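Local coordinates for protein aminoacyl-tRNA synthetase (Cryptosporidium parvum, PDB 5F9Z) that probably charges tRNA with proline in an ATP-dependent reaction, as a class II prolyl-tRNA synthetase, and binds the inhibitor halofuginone together with an ATP analogue, at residues E38-Y43 / Y49-W54; L16-D21 / I34-M39. One frame throughout, in Å; residues are numbered along the deposited sequence.

Overall arrangement
From the N terminus, the irregular segment 16-21 runs ahead of helix 26-36, and contact 2 closes the span that holds most of this helix, K36 near its C-terminal end reaching back to G17. The chain leaves the helix through E38 and M39, which lie in the segments of both contacts, though they touch only in contact 1, and enters strand 40-42. Contact 1 then closes the short hairpin 40-42/49-51 and reaches the start of helix 53-71. The two closures follow one another along the chain and neither nests inside the other. A probable hydrogen bond from I40 N to I34 O and packing of Y42 on V35 tie the two together.

Contact 1 (E38-Y43 / Y49-W54); sequences EMIEYY and YILRPW
The carbonyl oxygen of M39 is gripped twice: R52 N donates to M39 O at 3.0 Å from above the carbonyl plane, and the hydroxyl of S55 is a second partner. Further along, the strands form a two-stranded antiparallel hairpin. E41 and I50 are its hydrogen-bonded pair, with I50 N to E41 O at 2.9 Å and E41 N returning to I50 O at 3.2 Å; I40-L51 and Y42-Y49 are non-hydrogen-bonded pairs.

Arginine suits position 52, the N-cap position of helix 53-71, because its long chain can reach between two acidic residues, E38 and E41. A bend at chi3 (70°) swings the guanidinium across E38, whose CB lies over the middle of one face, 3.7 Å from R52 NH1. R52 NH1 lies 3.3 Å from E41 OE1, well out of the guanidinium plane, so this bridge rests on charge alone; the one from NH2 to E38 OE2 is long and likewise charge only, K357 being the stronger partner of that carboxylate. The aliphatic part works too, E41 CG resting on R52 CD at 3.6 Å. Water 2 sits in the guanidinium plane and links NH1 to I40 O. On the other face of the hairpin, I40 CD1 lies alongside L51 CD2 at 3.6 Å, while Y42 CD1 comes to the edge of the Y49 ring in an oblique pair, planes 71° apart.

W54, meeting M39 CG at its ring edge, has a cation-pi partner in K357. I40 and Y42 pack on I34 of helix 26-36, while M39 meets I58 and L51 meets Y56 of helix 53-71.

Contact 2 (L16-D21 / I34-M39); sequences LGITAD and IVKSEM
L16 and K36 make the nearest backbone approach, their CA atoms 7.2 Å apart, where the irregular segment 16-21 passes the C-terminal end of helix 26-36. K36 bridges this gap almost alone. Its CB points at the opposite segment, and beyond CG all three torsions lie close to 180°, so the chain is stretched to full length and delivers its ammonium group to the backbone of G17. K36 NZ donates to G17 O at 2.6 Å, nearly in line with the carbonyl (170° at the oxygen). L15 O and Q32 OE1 also accept from NZ, so three oxygens share the positive charge. Lysine suits the site because it combines reach with three N-H groups, enough for these three acceptors.

The helix itself finishes in a Schellman motif. E38 takes positive phi (61°), and E38 N bonds to V35 O at 2.9 Å, while M39 N makes a weak bond to I34 O; the turn redirects the chain into strand 40-42. These two bonds back into the last turn, together with the positive phi, define the motif.

The methylenes of K36 have company as well. K36 CD lies 3.3 Å from G17 O, so the carbonyl that takes the ammonium is also touched by the aliphatic chain. I18 runs counter to the lysine, its CD1 4.0 Å from K36 CD; the isoleucine also packs on W29, which suits its buried place. T19, an exposed residue for which a small polar side chain is fitting, lies athwart the lysine, its methyl CG2 4.2 Å from K36 NZ. The CB of L16 is turned from the helix and its side chain touches W349 of helix 347-356, on which K36 also packs.

Contact 1 (E38-Y43 / Y49-W54)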
# COMPACT_ATOMS: atom_id res chain seq x y z
N GLU A 38 -5.31 17.98 -2.57
CA GLU A 38 -4.92 18.35 -1.21
C GLU A 38 -4.51 17.13 -0.39
O GLU A 38 -4.82 17.03 0.80
CB GLU A 38 -6.04 19.14 -0.52
CG GLU A 38 -6.38 20.44 -1.22
CD GLU A 38 -7.53 21.18 -0.56
OE1 GLU A 38 -8.53 20.53 -0.21
OE2 GLU A 38 -7.41 22.41 -0.38
N MET A 39 -3.82 16.20 -1.04
CA MET A 39 -3.24 15.05 -0.35
C MET A 39 -1.81 15.31 0.10
O MET A 39 -1.44 14.93 1.22
CB MET A 39 -3.26 13.82 -1.27
CG MET A 39 -4.45 12.91 -1.11
SD MET A 39 -4.13 11.32 -1.92
CE MET A 39 -5.45 10.32 -1.24
N ILE A 40 -1.01 15.95 -0.74
CA ILE A 40 0.43 16.03 -0.57
C ILE A 40 0.90 17.46 -0.83
O ILE A 40 0.41 18.13 -1.74
CB ILE A 40 1.15 15.04 -1.51
CG1 ILE A 40 0.98 13.61 -1.01
CG2 ILE A 40 2.63 15.38 -1.66
CD1 ILE A 40 1.61 13.36 0.33
N GLU A 41 1.83 17.92 -0.00
CA GLU A 41 2.59 19.14 -0.26
C GLU A 41 4.06 18.77 -0.38
O GLU A 41 4.59 18.04 0.47
CB GLU A 41 2.39 20.18 0.84
CG GLU A 41 1.05 20.89 0.81
CD GLU A 41 0.96 21.92 -0.31
OE1 GLU A 41 -0.16 22.41 -0.56
OE2 GLU A 41 2.00 22.24 -0.92
N TYR A 42 4.72 19.26 -1.42
CA TYR A 42 6.15 19.02 -1.58
C TYR A 42 6.93 19.83 -0.56
O TYR A 42 6.59 20.98 -0.25
CB TYR A 42 6.60 19.36 -3.00
CG TYR A 42 6.12 18.38 -4.04
CD1 TYR A 42 6.74 17.15 -4.21
CD2 TYR A 42 5.03 18.68 -4.86
CE1 TYR A 42 6.31 16.25 -5.16
CE2 TYR A 42 4.59 17.78 -5.81
CZ TYR A 42 5.23 16.57 -5.96
OH TYR A 42 4.79 15.67 -6.91
N TYR A 43 7.99 19.23 -0.03
CA TYR A 43 8.80 19.82 1.02
C TYR A 43 10.15 20.26 0.46
O TYR A 43 10.64 19.70 -0.52
CB TYR A 43 9.00 18.82 2.17
CG TYR A 43 9.36 19.44 3.50
CD1 TYR A 43 8.50 20.33 4.12
CD2 TYR A 43 10.54 19.11 4.14
CE1 TYR A 43 8.82 20.89 5.35
CE2 TYR A 43 10.87 19.67 5.36
CZ TYR A 43 10.00 20.56 5.96
OH TYR A 43 10.33 21.11 7.18
N TYR A 49 7.60 14.55 2.12
CA TYR A 49 6.34 15.08 1.61
C TYR A 49 5.36 15.23 2.76
O TYR A 49 5.25 14.35 3.62
CB TYR A 49 5.76 14.17 0.52
CG TYR A 49 6.76 13.80 -0.55
CD1 TYR A 49 6.94 14.61 -1.66
CD2 TYR A 49 7.52 12.65 -0.45
CE1 TYR A 49 7.85 14.29 -2.65
CE2 TYR A 49 8.44 12.31 -1.43
CZ TYR A 49 8.60 13.13 -2.52
OH TYR A 49 9.52 12.80 -3.50
N ILE A 50 4.65 16.35 2.77
CA ILE A 50 3.67 16.63 3.82
C ILE A 50 2.42 15.79 3.56
O ILE A 50 1.85 15.82 2.47
CB ILE A 50 3.33 18.13 3.86
CG1 ILE A 50 4.57 18.94 4.22
CG2 ILE A 50 2.19 18.39 4.84
CD1 ILE A 50 4.30 20.42 4.30
N LEU A 51 2.00 15.04 4.58
CA LEU A 51 0.78 14.24 4.51
C LEU A 51 -0.38 15.10 4.99
O LEU A 51 -0.65 15.20 6.19
CB LEU A 51 0.91 12.96 5.32
CG LEU A 51 2.00 11.98 4.89
CD1 LEU A 51 2.01 10.76 5.81
CD2 LEU A 51 1.81 11.56 3.45
N ARG A 52 -1.07 15.75 4.05
CA ARG A 52 -2.23 16.55 4.38
C ARG A 52 -3.37 15.64 4.84
O ARG A 52 -3.36 14.43 4.58
CB ARG A 52 -2.65 17.38 3.17
CG ARG A 52 -1.58 18.37 2.72
CD ARG A 52 -2.09 19.30 1.63
NE ARG A 52 -3.08 20.25 2.13
CZ ARG A 52 -3.60 21.24 1.41
NH1 ARG A 52 -3.22 21.41 0.15
NH2 ARG A 52 -4.50 22.05 1.94
N PRO A 53 -4.36 16.20 5.55
CA PRO A 53 -5.43 15.35 6.12
C PRO A 53 -6.13 14.44 5.12
O PRO A 53 -6.57 13.35 5.50
CB PRO A 53 -6.40 16.39 6.70
CG PRO A 53 -5.54 17.53 7.07
CD PRO A 53 -4.47 17.60 6.01
N TRP A 54 -6.24 14.85 3.85
CA TRP A 54 -6.96 14.02 2.88
C TRP A 54 -6.23 12.71 2.61
O TRP A 54 -6.87 11.69 2.35
CB TRP A 54 -7.17 14.79 1.58
CG TRP A 54 -8.31 14.26 0.77
CD1 TRP A 54 -8.23 13.48 -0.35
CD2 TRP A 54 -9.71 14.47 1.01
NE1 TRP A 54 -9.49 13.19 -0.82
CE2 TRP A 54 -10.41 13.78 0.00
CE3 TRP A 54 -10.43 15.16 1.99
CZ2 TRP A 54 -11.81 13.78 -0.06
CZ3 TRP A 54 -11.81 15.16 1.92
CH2 TRP A 54 -12.48 14.47 0.90
O HOH W 1 -6.05 17.76 2.79
O HOH W 2 -1.87 19.78 -1.68

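Contact 2 (L16-D21 / I34-M39)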
# COMPACT_ATOMS: atom_id res chain seq x y z
N LEU A 16 -8.09 23.58 -12.67
CA LEU A 16 -8.44 22.96 -11.40
C LEU A 16 -8.67 21.46 -11.53
O LEU A 16 -8.75 20.77 -10.51
CB LEU A 16 -9.68 23.63 -10.81
CG LEU A 16 -9.45 25.01 -10.21
CD1 LEU A 16 -10.75 25.60 -9.70
CD2 LEU A 16 -8.41 24.94 -9.10
N GLY A 17 -8.77 20.94 -12.75
CA GLY A 17 -8.77 19.52 -12.99
C GLY A 17 -7.37 19.00 -13.25
O GLY A 17 -6.37 19.70 -13.05
N ILE A 18 -7.30 17.76 -13.72
CA ILE A 18 -6.03 17.12 -14.04
C ILE A 18 -5.79 17.29 -15.54
O ILE A 18 -6.59 16.86 -16.37
CB ILE A 18 -6.04 15.63 -13.65
CG1 ILE A 18 -6.44 15.48 -12.18
CG2 ILE A 18 -4.67 15.02 -13.89
CD1 ILE A 18 -5.56 16.26 -11.22
N THR A 19 -4.68 17.94 -15.88
CA THR A 19 -4.35 18.24 -17.27
C THR A 19 -3.45 17.20 -17.90
O THR A 19 -3.46 17.04 -19.13
CB THR A 19 -3.69 19.61 -17.38
OG1 THR A 19 -2.44 19.60 -16.67
CG2 THR A 19 -4.59 20.69 -16.77
N ALA A 20 -2.66 16.48 -17.10
CA ALA A 20 -1.74 15.48 -17.61
C ALA A 20 -2.44 14.14 -17.75
O ALA A 20 -3.17 13.70 -16.86
CB ALA A 20 -0.52 15.35 -16.70
N ASP A 21 -2.20 13.49 -18.88
CA ASP A 21 -2.79 12.19 -19.17
C ASP A 21 -2.11 11.10 -18.35
O ASP A 21 -0.88 11.07 -18.23
CB ASP A 21 -2.68 11.91 -20.66
CG ASP A 21 -3.34 10.62 -21.07
OD1 ASP A 21 -2.64 9.58 -21.09
OD2 ASP A 21 -4.55 10.65 -21.37
N ILE A 34 -2.08 14.09 -6.64
CA ILE A 34 -1.84 14.14 -5.20
C ILE A 34 -1.77 15.57 -4.67
O ILE A 34 -2.01 15.79 -3.48
CB ILE A 34 -0.56 13.38 -4.83
CG1 ILE A 34 0.66 14.00 -5.51
CG2 ILE A 34 -0.69 11.91 -5.18
CD1 ILE A 34 1.94 13.23 -5.30
N VAL A 35 -1.45 16.54 -5.52
CA VAL A 35 -1.36 17.93 -5.08
C VAL A 35 -2.72 18.62 -5.14
O VAL A 35 -3.18 19.19 -4.15
CB VAL A 35 -0.30 18.69 -5.91
CG1 VAL A 35 -0.42 20.19 -5.69
CG2 VAL A 35 1.09 18.21 -5.56
N LYS A 36 -3.37 18.58 -6.30
CA LYS A 36 -4.64 19.28 -6.47
C LYS A 36 -5.75 18.70 -5.61
O LYS A 36 -6.72 19.40 -5.30
CB LYS A 36 -5.06 19.28 -7.94
CG LYS A 36 -4.12 20.04 -8.85
CD LYS A 36 -4.57 19.99 -10.29
CE LYS A 36 -3.63 20.78 -11.19
NZ LYS A 36 -4.07 20.75 -12.61
N SER A 37 -5.64 17.43 -5.21
CA SER A 37 -6.61 16.84 -4.30
C SER A 37 -6.33 17.16 -2.84
O SER A 37 -7.04 16.66 -1.96
CB SER A 37 -6.65 15.32 -4.49
OG SER A 37 -5.43 14.73 -4.07
N GLU A 38 -5.31 17.98 -2.57
CA GLU A 38 -4.92 18.35 -1.21
C GLU A 38 -4.51 17.13 -0.39
O GLU A 38 -4.82 17.03 0.80
CB GLU A 38 -6.04 19.14 -0.52
CG GLU A 38 -6.38 20.44 -1.22
CD GLU A 38 -7.53 21.18 -0.56
OE1 GLU A 38 -8.53 20.53 -0.21
OE2 GLU A 38 -7.41 22.41 -0.38
N MET A 39 -3.82 16.20 -1.04
CA MET A 39 -3.24 15.05 -0.35
C MET A 39 -1.81 15.31 0.10
O MET A 39 -1.44 14.93 1.22
CB MET A 39 -3.26 13.82 -1.27
CG MET A 39 -4.45 12.91 -1.11
SD MET A 39 -4.13 11.32 -1.92
CE MET A 39 -5.45 10.32 -1.24